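Local coordinates for CurD (Moorea producens 3L, PDB 5KP7), which probably catalyses a condensation like that of hydroxymethylglutaryl-CoA synthase, working in the thiolase fold, and binds a 4'-phosphopantetheine arm in its pocket, at residues E99-C104 with L123-N128; L242-C247 with H274-G279; Q316-I321 with A381-L386; T333-D338 with A369-Q374; G417-I422 with R427-A432. The protein carries 3 engineered substitutions. One frame throughout, in Å; residues are numbered along the deposited sequence.

Overall arrangement
The contacts differ in chemistry with depth. Contact 2 is fully buried and lines the phosphopantetheine pocket, where a tyrosine hydroxyl bonds a backbone carbonyl. Contact 3 is also buried, but an arginine carries it, tying a helix end to a small three-stranded sheet. The two meet where His274 packs on Asn320. Contacts 1, 4 and 5 are only partly buried and rest mainly on apolar packing: contact 1 at the margin of the nine-stranded sheet, contact 4 between two helices, and contact 5 where a helix meets the three-stranded antiparallel sheet. A bridging water held by an acidic side chain supplements contacts 1 and 4. Contacts 3 and 5 join through a salt bridge between Asp382 and Lys421.

Contact 1: E99-C104 with L123-N128; sequences EMVITC and LGLSRN
Val101 and Leu125 make the tightly packed part of this contact. Methyl CG2 of Val101 lies 3.7 Å from CD1 of Leu125, one branch against one branch. On Val101 it is CG2, opposite the carbonyl carbon about the first torsion, that reaches the loop, while CG1 stands anti to the backbone N (chi1 174°). Both residues are buried, and Leu125 also rests on Ile87 of helix 75-89 and on Gln120 of helix 115-123.

The other end of the contact is looser and wetter. Glu99 touches the loop through the carbons of its chain, its CG coming to 3.6 Å from Asn128 O. Its carboxylate extends further, and a water that sits 3.2 Å from Glu99 OE2 appears to donate to it, although that water has other acceptors near. The same water lies 2.9 Å from Ser126 OG. That hydroxyl also accepts from Asn128 N at 3.0 Å, an ST turn that shapes the loop just where it passes Glu99.

Further back, helix 115-123 ends in a Schellman motif with Gly124 at positive phi. The loop then runs past strand 98-104 into strand 130-134, its parallel neighbour at the sheet margin. The arrangement is that of a beta-alpha-beta crossover, a building unit of the thiolase fold.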
# COMPACT_ATOMS: atom_id res chain seq x y z
N GLU A 99 17.38 19.18 3.71
CA GLU A 99 16.71 20.37 4.21
C GLU A 99 15.18 20.28 4.20
O GLU A 99 14.51 21.28 4.41
CB GLU A 99 17.16 21.60 3.42
CG GLU A 99 18.67 21.83 3.58
CD GLU A 99 19.12 23.24 3.31
OE1 GLU A 99 18.33 24.06 2.80
OE2 GLU A 99 20.33 23.51 3.59
N MET A 100 14.64 19.09 3.96
CA MET A 100 13.21 18.86 4.10
C MET A 100 13.00 17.43 4.53
O MET A 100 13.61 16.52 3.93
CB MET A 100 12.46 19.15 2.80
CG MET A 100 10.95 19.02 2.94
SD MET A 100 9.99 19.70 1.57
CE MET A 100 10.40 18.67 0.26
N VAL A 101 12.17 17.23 5.55
CA VAL A 101 11.74 15.91 6.00
C VAL A 101 10.21 15.89 5.95
O VAL A 101 9.56 16.69 6.63
CB VAL A 101 12.22 15.61 7.43
CG1 VAL A 101 11.64 14.30 7.92
CG2 VAL A 101 13.73 15.57 7.52
N ILE A 102 9.66 15.04 5.09
CA ILE A 102 8.21 14.87 4.97
C ILE A 102 7.86 13.48 5.46
O ILE A 102 8.34 12.47 4.90
CB ILE A 102 7.70 15.02 3.53
CG1 ILE A 102 8.17 16.36 2.93
CG2 ILE A 102 6.19 14.94 3.55
CD1 ILE A 102 7.66 16.63 1.52
N THR A 103 7.05 13.40 6.51
CA THR A 103 6.52 12.12 6.97
C THR A 103 5.14 11.95 6.39
O THR A 103 4.31 12.86 6.48
CB THR A 103 6.50 12.07 8.50
OG1 THR A 103 7.84 12.26 8.98
CG2 THR A 103 6.03 10.72 8.97
N CYS A 104 4.88 10.81 5.79
CA CYS A 104 3.63 10.53 5.07
C CYS A 104 2.95 9.41 5.80
O CYS A 104 3.53 8.30 5.93
CB CYS A 104 3.94 10.13 3.63
SG CYS A 104 4.87 11.43 2.74
N LEU A 123 17.70 10.92 13.95
CA LEU A 123 18.65 10.71 12.85
C LEU A 123 19.78 11.74 12.87
O LEU A 123 20.73 11.60 12.12
CB LEU A 123 17.94 10.78 11.50
CG LEU A 123 16.96 9.63 11.17
CD1 LEU A 123 16.23 9.96 9.87
CD2 LEU A 123 17.63 8.29 11.06
N GLY A 124 19.72 12.73 13.75
CA GLY A 124 20.79 13.73 13.87
C GLY A 124 20.85 14.71 12.72
O GLY A 124 21.94 15.14 12.33
N LEU A 125 19.71 15.05 12.14
CA LEU A 125 19.68 15.91 10.95
C LEU A 125 19.85 17.37 11.32
O LEU A 125 19.75 17.75 12.48
CB LEU A 125 18.37 15.68 10.17
CG LEU A 125 18.13 14.25 9.69
CD1 LEU A 125 16.85 14.23 8.86
CD2 LEU A 125 19.29 13.73 8.85
N SER A 126 20.12 18.19 10.31
CA SER A 126 20.29 19.63 10.49
C SER A 126 19.06 20.31 11.08
O SER A 126 17.92 19.91 10.79
CB SER A 126 20.57 20.31 9.13
OG SER A 126 20.80 21.70 9.31
N ARG A 127 19.29 21.37 11.88
CA ARG A 127 18.19 22.20 12.32
C ARG A 127 17.67 23.11 11.21
O ARG A 127 16.52 23.60 11.30
CB ARG A 127 18.57 23.02 13.56
CG ARG A 127 18.66 22.17 14.79
CD ARG A 127 18.79 23.01 16.05
NE ARG A 127 18.65 22.16 17.24
CZ ARG A 127 18.47 22.62 18.48
NH1 ARG A 127 18.40 23.92 18.72
NH2 ARG A 127 18.29 21.75 19.49
N ASN A 128 18.46 23.33 10.17
CA ASN A 128 18.00 24.12 9.01
C ASN A 128 17.28 23.18 8.05
O ASN A 128 17.79 22.82 6.98
CB ASN A 128 19.18 24.86 8.35
CG ASN A 128 19.83 25.85 9.27
OD1 ASN A 128 21.04 25.76 9.55
ND2 ASN A 128 19.08 26.84 9.71
O HOH W 1 21.01 22.16 6.46

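Contact 2: L242-C247 with H274-G279; sequences LSYLDC and HTPFGG. With PNS (4'-phosphopantetheine), chain E.
Tyr244 and His274 meet in the wall of the phosphopantetheine pocket of this thiolase-fold enzyme, where helix 237-258 faces the loop that leads into helix 278-293. The phenol is swung across to that loop because its CG stands anti to the backbone N (chi1 -177°), and its hydroxyl donates to the carbonyl of His274, with OH 2.7 Å from O. The bond lies in the carbonyl plane, with a C=O...donor angle of 153°, and the carbonyl oxygen sits at the edge of the phenol ring, near its plane. The imidazole of His274 crosses the phenol obliquely, CD2 to Tyr244 CE2 at 4.1 Å. Pro276 completes this side of the pocket, its CD 4.4 Å from Tyr244 CE2.

The base of the tyrosine side chain meets the ligand: Tyr244 CB is 3.8 Å from the terminal sulfur S44, so one residue both pins the loop and lines the sulfur end of the pocket. Cutting the side chain back to alanine is likely to open a gap beside S44 and leave the His274 carbonyl without its hydroxyl donor. The phenol is flanked too by Phe348, edge-to-face, and by Met280. Nearby, Asp246 on the same helix forms a salt bridge with a basic side chain of the chain of another protein.

Phe277, the N-cap residue of helix 278-293, has its CG in the crowded position between backbone N and carbonyl carbon (chi1 53°). Over one face of its ring, offset toward the rim, lies ligand methyl C30, 3.8 Å from Phe277 CD1.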
# COMPACT_ATOMS: atom_id res chain seq x y z
N LEU A 242 -14.07 -0.70 -6.18
CA LEU A 242 -14.61 -0.05 -7.38
C LEU A 242 -14.00 1.34 -7.62
O LEU A 242 -13.73 1.72 -8.75
CB LEU A 242 -16.15 0.01 -7.34
CG LEU A 242 -16.84 -1.36 -7.24
CD1 LEU A 242 -18.30 -1.21 -6.82
CD2 LEU A 242 -16.73 -2.14 -8.53
N SER A 243 -13.78 2.09 -6.54
CA SER A 243 -13.19 3.40 -6.64
C SER A 243 -11.70 3.33 -7.09
O SER A 243 -11.27 4.09 -7.95
CB SER A 243 -13.31 4.12 -5.28
OG SER A 243 -12.79 5.43 -5.35
N TYR A 244 -10.96 2.38 -6.53
CA TYR A 244 -9.59 2.10 -6.97
C TYR A 244 -9.54 1.83 -8.48
O TYR A 244 -8.70 2.36 -9.20
CB TYR A 244 -9.05 0.91 -6.20
CG TYR A 244 -7.60 0.50 -6.47
CD1 TYR A 244 -7.24 -0.13 -7.64
CD2 TYR A 244 -6.62 0.67 -5.51
CE1 TYR A 244 -5.94 -0.54 -7.86
CE2 TYR A 244 -5.30 0.27 -5.73
CZ TYR A 244 -4.98 -0.35 -6.92
OH TYR A 244 -3.69 -0.78 -7.16
N LEU A 245 -10.45 0.98 -8.96
CA LEU A 245 -10.51 0.65 -10.38
C LEU A 245 -10.84 1.86 -11.25
O LEU A 245 -10.20 2.06 -12.28
CB LEU A 245 -11.52 -0.48 -10.61
CG LEU A 245 -11.09 -1.84 -10.06
CD1 LEU A 245 -12.27 -2.79 -9.92
CD2 LEU A 245 -10.03 -2.44 -10.94
N ASP A 246 -11.81 2.66 -10.83
CA ASP A 246 -12.13 3.92 -11.51
C ASP A 246 -10.89 4.84 -11.58
O ASP A 246 -10.61 5.41 -12.61
CB ASP A 246 -13.28 4.67 -10.86
CG ASP A 246 -14.65 4.08 -11.14
OD1 ASP A 246 -14.82 3.30 -12.13
OD2 ASP A 246 -15.60 4.44 -10.39
N CYS A 247 -10.17 4.99 -10.48
CA CYS A 247 -9.02 5.87 -10.44
C CYS A 247 -7.85 5.32 -11.26
O CYS A 247 -7.11 6.08 -11.89
CB CYS A 247 -8.59 6.11 -9.00
SG CYS A 247 -9.70 7.25 -8.12
N HIS A 274 -0.19 0.56 -5.60
CA HIS A 274 -0.66 0.46 -4.24
C HIS A 274 -1.34 -0.90 -4.13
O HIS A 274 -2.18 -1.22 -4.95
CB HIS A 274 -1.66 1.58 -3.89
CG HIS A 274 -2.26 1.38 -2.55
ND1 HIS A 274 -1.49 1.20 -1.44
CD2 HIS A 274 -3.55 1.21 -2.15
CE1 HIS A 274 -2.25 0.97 -0.40
NE2 HIS A 274 -3.51 0.97 -0.80
N THR A 275 -0.94 -1.70 -3.12
CA THR A 275 -1.32 -3.10 -3.02
C THR A 275 -2.00 -3.41 -1.69
O THR A 275 -1.36 -3.84 -0.72
CB THR A 275 -0.07 -4.00 -3.26
OG1 THR A 275 0.48 -3.73 -4.55
CG2 THR A 275 -0.46 -5.48 -3.21
N PRO A 276 -3.32 -3.21 -1.61
CA PRO A 276 -4.01 -3.60 -0.38
C PRO A 276 -3.91 -5.10 -0.13
O PRO A 276 -3.78 -5.53 1.01
CB PRO A 276 -5.45 -3.16 -0.65
CG PRO A 276 -5.35 -2.08 -1.65
CD PRO A 276 -4.23 -2.53 -2.55
N PHE A 277 -3.95 -5.87 -1.21
CA PHE A 277 -3.66 -7.30 -1.24
C PHE A 277 -3.43 -7.65 -2.73
O PHE A 277 -3.97 -6.97 -3.62
CB PHE A 277 -4.75 -8.18 -0.64
CG PHE A 277 -6.13 -7.96 -1.20
CD1 PHE A 277 -6.90 -6.90 -0.75
CD2 PHE A 277 -6.69 -8.84 -2.14
CE1 PHE A 277 -8.18 -6.68 -1.23
CE2 PHE A 277 -7.98 -8.60 -2.64
CZ PHE A 277 -8.72 -7.53 -2.18
N GLY A 278 -2.61 -8.66 -3.01
CA GLY A 278 -2.20 -8.89 -4.39
C GLY A 278 -3.33 -9.24 -5.35
O GLY A 278 -3.30 -8.85 -6.51
N GLY A 279 -4.34 -9.97 -4.87
CA GLY A 279 -5.43 -10.40 -5.74
C GLY A 279 -6.15 -9.26 -6.42
O GLY A 279 -6.55 -9.37 -7.59
O23 PNS E . -12.33 -11.38 -0.30
P24 PNS E . -13.04 -10.23 0.38
O26 PNS E . -14.30 -10.51 1.16
O27 PNS E . -12.04 -9.54 1.46
C28 PNS E . -10.70 -9.19 1.14
C29 PNS E . -9.76 -9.43 2.32
C30 PNS E . -8.36 -8.86 2.13
C31 PNS E . -10.21 -10.46 3.39
C32 PNS E . -10.27 -8.26 3.31
O33 PNS E . -9.53 -8.23 4.57
C34 PNS E . -10.27 -6.81 2.86
O35 PNS E . -11.20 -6.37 2.19
N36 PNS E . -9.18 -6.10 3.16
C37 PNS E . -8.81 -4.93 2.40
C38 PNS E . -9.49 -3.65 2.82
C39 PNS E . -8.91 -2.62 1.88
O40 PNS E . -7.90 -2.00 2.21
N41 PNS E . -9.52 -2.47 0.70
C42 PNS E . -9.02 -1.52 -0.26
C43 PNS E . -9.65 -1.69 -1.63
S44 PNS E . -8.97 -0.35 -2.63

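Contact 3: Q316-I321 with A381-L386; sequences QQVGNI and ADRYSL
The carbonyl oxygen of Gln317 is gripped by both terminal nitrogens of Arg383, in a pair of bonds that tie the end of helix 309-318 to the loop entering strand 384-385 of the small three-stranded sheet. The arginine thus anchors the helix end just before the loop carrying Asn320, a residue of the phosphopantetheine pocket. Arg383 NH2 reaches Gln317 O at 2.9 Å and NH1 at 3.0 Å. The guanidinium presents its outer edge, with the oxygen in its plane, while both donors come from one face of the carbonyl plane and tilt away from it. A bend at chi3 (-61°) in the arginine chain delivers the group in this end-on pose.

The positive charge beside the last helix carbonyls probably stabilises the helix end. NH1 has a second acceptor in Gly37 O, and NE bonds Leu380 O. Replacing the residue by a leucine would probably leave Gln317 O and Gly37 O without these donors and remove the tie to the 381-386 segment.

Water 2 forms a second bridge, accepting from Arg383 NH2 and donating to Gln317 OE1 at 2.8 Å. Val318 adds a van der Waals contact, its CG2 3.9 Å from Arg383 NH1.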
# COMPACT_ATOMS: atom_id res chain seq x y z
N GLN A 316 3.53 -9.18 -0.23
CA GLN A 316 2.94 -10.40 0.35
C GLN A 316 3.50 -10.77 1.71
O GLN A 316 2.91 -11.62 2.38
CB GLN A 316 3.18 -11.63 -0.54
CG GLN A 316 2.44 -11.58 -1.84
CD GLN A 316 2.70 -12.85 -2.65
OE1 GLN A 316 3.86 -13.25 -2.91
NE2 GLN A 316 1.64 -13.53 -3.00
N GLN A 317 4.67 -10.23 2.04
CA GLN A 317 5.37 -10.52 3.29
C GLN A 317 5.09 -9.50 4.40
O GLN A 317 5.42 -9.74 5.55
CB GLN A 317 6.87 -10.59 3.02
CG GLN A 317 7.22 -11.78 2.14
CD GLN A 317 8.70 -11.85 1.88
OE1 GLN A 317 9.49 -12.12 2.79
NE2 GLN A 317 9.10 -11.58 0.64
N VAL A 318 4.51 -8.36 4.04
CA VAL A 318 4.24 -7.30 5.01
C VAL A 318 2.76 -6.95 5.14
O VAL A 318 2.33 -6.46 6.20
CB VAL A 318 5.07 -6.06 4.62
CG1 VAL A 318 4.86 -4.94 5.55
CG2 VAL A 318 6.55 -6.39 4.67
N GLY A 319 1.98 -7.16 4.09
CA GLY A 319 0.56 -6.77 4.08
C GLY A 319 0.40 -5.35 3.57
O GLY A 319 1.33 -4.77 3.01
N ASN A 320 -0.78 -4.78 3.74
CA ASN A 320 -0.99 -3.40 3.31
C ASN A 320 -0.32 -2.49 4.35
O ASN A 320 -0.72 -2.50 5.53
CB ASN A 320 -2.50 -3.13 3.29
CG ASN A 320 -2.87 -1.74 2.82
OD1 ASN A 320 -2.02 -0.94 2.44
ND2 ASN A 320 -4.16 -1.48 2.77
N ILE A 321 0.67 -1.72 3.92
CA ILE A 321 1.36 -0.75 4.78
C ILE A 321 1.00 0.68 4.36
O ILE A 321 1.76 1.61 4.58
CB ILE A 321 2.86 -1.03 4.91
CG1 ILE A 321 3.61 -1.01 3.58
CG2 ILE A 321 3.04 -2.39 5.55
CD1 ILE A 321 5.14 -0.98 3.69
N ALA A 381 13.06 -12.12 6.00
CA ALA A 381 13.13 -13.50 6.44
C ALA A 381 13.55 -13.64 7.91
O ALA A 381 13.24 -14.67 8.51
CB ALA A 381 14.07 -14.32 5.54
N ASP A 382 14.24 -12.64 8.48
CA ASP A 382 14.77 -12.72 9.84
C ASP A 382 13.77 -12.27 10.92
O ASP A 382 14.10 -12.35 12.12
CB ASP A 382 16.09 -11.91 9.94
CG ASP A 382 16.89 -12.21 11.23
OD1 ASP A 382 16.95 -13.36 11.66
OD2 ASP A 382 17.42 -11.25 11.82
N ARG A 383 12.56 -11.86 10.55
CA ARG A 383 11.57 -11.42 11.54
C ARG A 383 11.05 -12.60 12.36
O ARG A 383 11.04 -13.77 11.90
CB ARG A 383 10.39 -10.73 10.84
CG ARG A 383 10.81 -9.47 10.08
CD ARG A 383 9.68 -8.88 9.25
NE ARG A 383 9.25 -9.86 8.26
CZ ARG A 383 8.12 -9.79 7.56
NH1 ARG A 383 7.31 -8.74 7.69
NH2 ARG A 383 7.80 -10.80 6.74
N TYR A 384 10.57 -12.28 13.56
CA TYR A 384 9.96 -13.27 14.46
C TYR A 384 8.62 -13.72 13.91
O TYR A 384 7.81 -12.90 13.51
CB TYR A 384 9.77 -12.66 15.84
CG TYR A 384 9.37 -13.64 16.92
CD1 TYR A 384 8.03 -13.88 17.20
CD2 TYR A 384 10.33 -14.30 17.68
CE1 TYR A 384 7.64 -14.75 18.20
CE2 TYR A 384 9.95 -15.18 18.68
CZ TYR A 384 8.60 -15.40 18.93
OH TYR A 384 8.21 -16.29 19.93
N SER A 385 8.41 -15.03 13.86
CA SER A 385 7.13 -15.56 13.36
C SER A 385 6.20 -15.79 14.54
O SER A 385 6.43 -16.74 15.31
CB SER A 385 7.36 -16.88 12.61
OG SER A 385 6.13 -17.32 12.06
N LEU A 386 5.15 -14.98 14.67
CA LEU A 386 4.22 -15.05 15.81
C LEU A 386 3.31 -16.28 15.76
O LEU A 386 2.83 -16.64 14.70
CB LEU A 386 3.29 -13.85 15.83
CG LEU A 386 3.94 -12.48 16.06
CD1 LEU A 386 2.96 -11.38 15.71
CD2 LEU A 386 4.42 -12.33 17.50
O HOH W 2 8.81 -13.07 5.32

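Contact 4: T333-D338 with A369-Q374. Engineered in segment 369-374: Ala369 (natural residue Gln), Ala371 (natural residue Gln).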
# COMPACT_ATOMS: atom_id res chain seq x y z
N THR A 333 9.83 -4.73 -7.08
CA THR A 333 10.04 -4.81 -8.53
C THR A 333 11.54 -4.78 -8.88
O THR A 333 12.02 -5.58 -9.69
CB THR A 333 9.32 -3.65 -9.21
OG1 THR A 333 7.89 -3.84 -9.10
CG2 THR A 333 9.68 -3.56 -10.67
N ILE A 334 12.28 -3.86 -8.27
CA ILE A 334 13.71 -3.70 -8.55
C ILE A 334 14.49 -4.96 -8.16
O ILE A 334 15.29 -5.48 -8.97
CB ILE A 334 14.30 -2.46 -7.85
CG1 ILE A 334 13.65 -1.21 -8.44
CG2 ILE A 334 15.83 -2.40 -8.02
CD1 ILE A 334 13.89 0.05 -7.67
N ASP A 335 14.26 -5.47 -6.96
CA ASP A 335 14.96 -6.67 -6.50
C ASP A 335 14.60 -7.95 -7.25
O ASP A 335 15.47 -8.81 -7.49
CB ASP A 335 14.73 -6.89 -5.01
CG ASP A 335 15.59 -6.02 -4.15
OD1 ASP A 335 16.42 -5.21 -4.66
OD2 ASP A 335 15.39 -6.11 -2.92
N ASN A 336 13.33 -8.08 -7.62
CA ASN A 336 12.82 -9.34 -8.16
C ASN A 336 12.66 -9.40 -9.68
O ASN A 336 12.53 -10.49 -10.23
CB ASN A 336 11.51 -9.68 -7.44
CG ASN A 336 11.74 -9.95 -5.98
OD1 ASN A 336 12.36 -10.96 -5.62
ND2 ASN A 336 11.30 -9.06 -5.13
N GLY A 337 12.73 -8.25 -10.34
CA GLY A 337 12.68 -8.17 -11.79
C GLY A 337 14.07 -8.19 -12.42
O GLY A 337 15.07 -8.36 -11.73
N ASP A 338 14.14 -8.01 -13.74
CA ASP A 338 15.39 -8.08 -14.49
C ASP A 338 15.79 -6.68 -14.94
O ASP A 338 15.00 -6.01 -15.64
CB ASP A 338 15.20 -8.96 -15.73
CG ASP A 338 16.50 -9.20 -16.45
OD1 ASP A 338 17.04 -8.25 -17.04
OD2 ASP A 338 16.97 -10.35 -16.46
N ALA A 369 21.71 -2.86 -8.76
CA ALA A 369 22.80 -3.45 -7.97
C ALA A 369 22.92 -2.76 -6.61
O ALA A 369 23.07 -3.44 -5.60
CB ALA A 369 24.10 -3.39 -8.73
N ILE A 370 22.83 -1.44 -6.58
CA ILE A 370 22.80 -0.70 -5.30
C ILE A 370 21.61 -1.15 -4.45
O ILE A 370 21.76 -1.46 -3.26
CB ILE A 370 22.80 0.83 -5.49
CG1 ILE A 370 24.13 1.30 -6.14
CG2 ILE A 370 22.60 1.54 -4.16
CD1 ILE A 370 24.02 2.67 -6.79
N ALA A 371 20.44 -1.20 -5.06
CA ALA A 371 19.25 -1.64 -4.34
C ALA A 371 19.40 -3.04 -3.71
O ALA A 371 19.00 -3.26 -2.57
CB ALA A 371 18.03 -1.60 -5.26
N ALA A 372 20.01 -3.97 -4.45
CA ALA A 372 20.21 -5.35 -3.98
C ALA A 372 21.07 -5.40 -2.73
O ALA A 372 20.87 -6.26 -1.88
CB ALA A 372 20.85 -6.21 -5.08
N GLN A 373 22.01 -4.47 -2.59
CA GLN A 373 22.89 -4.43 -1.41
C GLN A 373 22.16 -4.14 -0.12
O GLN A 373 22.70 -4.38 0.95
CB GLN A 373 24.01 -3.38 -1.59
CG GLN A 373 24.99 -3.69 -2.69
CD GLN A 373 25.72 -4.98 -2.43
OE1 GLN A 373 25.27 -6.06 -2.86
NE2 GLN A 373 26.81 -4.90 -1.67
N GLN A 374 20.92 -3.66 -0.19
CA GLN A 374 20.16 -3.37 1.01
C GLN A 374 19.65 -4.63 1.73
O GLN A 374 19.32 -4.58 2.92
CB GLN A 374 19.00 -2.39 0.69
CG GLN A 374 19.45 -1.11 -0.05
CD GLN A 374 20.77 -0.51 0.47
OE1 GLN A 374 20.87 -0.16 1.65
NE2 GLN A 374 21.78 -0.38 -0.42
O HOH W 3 17.39 -5.50 -1.29
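Asp335 lies alongside the backbone of Ala371 and Ala372, and its side chain can be followed from helix 325-336 toward helix 365-372. CB leaves the helix obliquely to the partner and carries CG opposite the carbonyl carbon about the first torsion (chi1 -80°), which brings the carboxylate over to the second helix. OD1 then lies beside the peptide that joins Ala371 to Ala372, 3.8 Å from Ala371 C, and it comes to 4.0 Å from Ala371 CB. OD2, the other oxygen, turns to water. Water 3 donates to it at 2.7 Å, and the same water donates to Ala371 O, so that the two helices are linked by one solvent molecule. Tyr314 OH of helix 309-318 also bonds OD2, giving this oxygen two partners and probably fixing how the carboxylate is turned.

Beside this polar strip lies the apolar part. Methyl CG2 of Ile334 is anti to the backbone N and touches Ala371 CB at 3.6 Å. Ala371 is an engineered residue in place of a natural glutamine, as is Ala369, so the contact described is that of the engineered protein. Ile334 and Ile370 both rest on Ile207, a shared neighbour of the two helices.

Just after the second helix, the amide of Gln374 turns back to its own chain, NE2 donating to Ile370 O at 3.0 Å in a nearly straight bond (169°). The two helices precede and follow the hairpin of strands 343-351 and 355-363 in the chain, and their contact closes that helix-hairpin-helix segment, consistent with the thiolase-like fold of the family.

Contact 5: G417-I422 with R427-A432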
# COMPACT_ATOMS: atom_id res chain seq x y z
N GLY A 417 11.28 -13.78 23.38
CA GLY A 417 11.81 -14.27 22.10
C GLY A 417 11.85 -13.25 20.99
O GLY A 417 12.76 -13.27 20.16
N VAL A 418 10.86 -12.36 20.98
CA VAL A 418 10.83 -11.26 20.02
C VAL A 418 11.98 -10.34 20.34
O VAL A 418 12.67 -9.89 19.43
CB VAL A 418 9.50 -10.46 20.04
CG1 VAL A 418 9.57 -9.27 19.09
CG2 VAL A 418 8.32 -11.36 19.69
N TRP A 419 12.21 -10.07 21.62
CA TRP A 419 13.28 -9.16 21.99
C TRP A 419 14.65 -9.67 21.55
O TRP A 419 15.48 -8.89 21.07
CB TRP A 419 13.29 -8.89 23.50
CG TRP A 419 14.18 -7.75 23.84
CD1 TRP A 419 15.40 -7.80 24.41
CD2 TRP A 419 13.93 -6.37 23.56
NE1 TRP A 419 15.92 -6.55 24.56
CE2 TRP A 419 15.04 -5.65 24.03
CE3 TRP A 419 12.86 -5.68 22.98
CZ2 TRP A 419 15.12 -4.27 23.94
CZ3 TRP A 419 12.94 -4.31 22.89
CH2 TRP A 419 14.06 -3.62 23.36
N LYS A 420 14.87 -10.98 21.70
CA LYS A 420 16.14 -11.59 21.31
C LYS A 420 16.46 -11.34 19.83
O LYS A 420 17.63 -11.20 19.49
CB LYS A 420 16.16 -13.09 21.65
CG LYS A 420 17.55 -13.65 21.81
CD LYS A 420 17.52 -15.09 22.29
CE LYS A 420 18.90 -15.72 22.22
NZ LYS A 420 18.83 -17.19 22.35
N LYS A 421 15.44 -11.25 18.98
CA LYS A 421 15.60 -10.90 17.56
C LYS A 421 15.97 -9.42 17.31
O LYS A 421 16.65 -9.13 16.34
CB LYS A 421 14.32 -11.22 16.77
CG LYS A 421 14.04 -12.70 16.56
CD LYS A 421 14.89 -13.26 15.44
CE LYS A 421 14.23 -14.44 14.76
NZ LYS A 421 14.99 -14.77 13.54
N ILE A 422 15.50 -8.52 18.17
CA ILE A 422 15.73 -7.07 18.04
C ILE A 422 17.05 -6.62 18.68
O ILE A 422 17.78 -5.82 18.10
CB ILE A 422 14.54 -6.29 18.70
CG1 ILE A 422 13.24 -6.63 17.98
CG2 ILE A 422 14.74 -4.77 18.65
CD1 ILE A 422 12.00 -6.07 18.66
N ARG A 427 18.44 -1.08 16.43
CA ARG A 427 17.03 -0.76 16.17
C ARG A 427 16.55 0.31 17.12
O ARG A 427 16.85 0.24 18.32
CB ARG A 427 16.17 -1.98 16.46
CG ARG A 427 16.33 -3.12 15.49
CD ARG A 427 15.41 -2.97 14.29
NE ARG A 427 15.57 -4.14 13.47
CZ ARG A 427 14.80 -5.22 13.53
NH1 ARG A 427 13.74 -5.26 14.31
NH2 ARG A 427 15.09 -6.25 12.76
N LEU A 428 15.74 1.24 16.62
CA LEU A 428 15.06 2.15 17.50
C LEU A 428 13.72 1.53 17.96
O LEU A 428 12.96 0.96 17.16
CB LEU A 428 14.83 3.51 16.82
CG LEU A 428 14.52 4.65 17.79
CD1 LEU A 428 15.79 5.09 18.50
CD2 LEU A 428 13.83 5.81 17.11
N VAL A 429 13.45 1.70 19.25
CA VAL A 429 12.18 1.30 19.85
C VAL A 429 11.61 2.46 20.68
O VAL A 429 12.35 3.39 21.09
CB VAL A 429 12.27 0.00 20.71
CG1 VAL A 429 12.69 -1.17 19.85
CG2 VAL A 429 13.19 0.17 21.88
N LEU A 430 10.30 2.39 20.92
CA LEU A 430 9.61 3.30 21.84
C LEU A 430 9.79 2.81 23.27
O LEU A 430 9.30 1.74 23.64
CB LEU A 430 8.09 3.39 21.50
CG LEU A 430 7.21 4.27 22.40
CD1 LEU A 430 7.56 5.75 22.28
CD2 LEU A 430 5.75 3.99 22.10
N LYS A 431 10.49 3.63 24.08
CA LYS A 431 10.77 3.30 25.47
C LYS A 431 9.64 3.69 26.40
O LYS A 431 9.29 2.93 27.33
CB LYS A 431 12.05 4.01 25.93
CG LYS A 431 12.50 3.69 27.33
CD LYS A 431 13.75 4.52 27.67
CE LYS A 431 14.63 3.85 28.67
NZ LYS A 431 14.05 3.58 30.00
N ALA A 432 9.07 4.87 26.18
CA ALA A 432 8.09 5.43 27.10
C ALA A 432 7.42 6.63 26.46
O ALA A 432 7.94 7.22 25.52
CB ALA A 432 8.74 5.87 28.41
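Arg427 meets Ile422 chiefly through the carbons at the base of its side chain, in a contact that has no directed bond between its segments. Its CB lies 3.8 Å from Ile422 CG2, and its CG is nearly as close to the same methyl. The two side chains cross at about a right angle. How closely the guanidinium approaches Ile422 is uncertain, because two conformers of Arg427 are deposited.

The isoleucine methyl also reaches the strand: Ile422 CG2 is 4.3 Å from Val429 CG1. Both branches of Val429 are used, for CG2 lies 4.2 Å from Trp419 CH2, at the edge of the indole and near its plane. The tryptophan starts out pointing away from the strand, but its CG stands anti to the backbone N (chi1 -168°), and the length of the indole carries CH2 back to the valine. Tyr412 stacks on this ring and Tyr72 meets it edge-to-face.

The contact packs the end of helix 416-422 on strand 428-434, the middle strand of a three-stranded antiparallel sheet. A classic beta bulge at Lys431 and Ala432, opposite Lys439, lies within that strand. The join between these segments thus rests mainly on van der Waals packing.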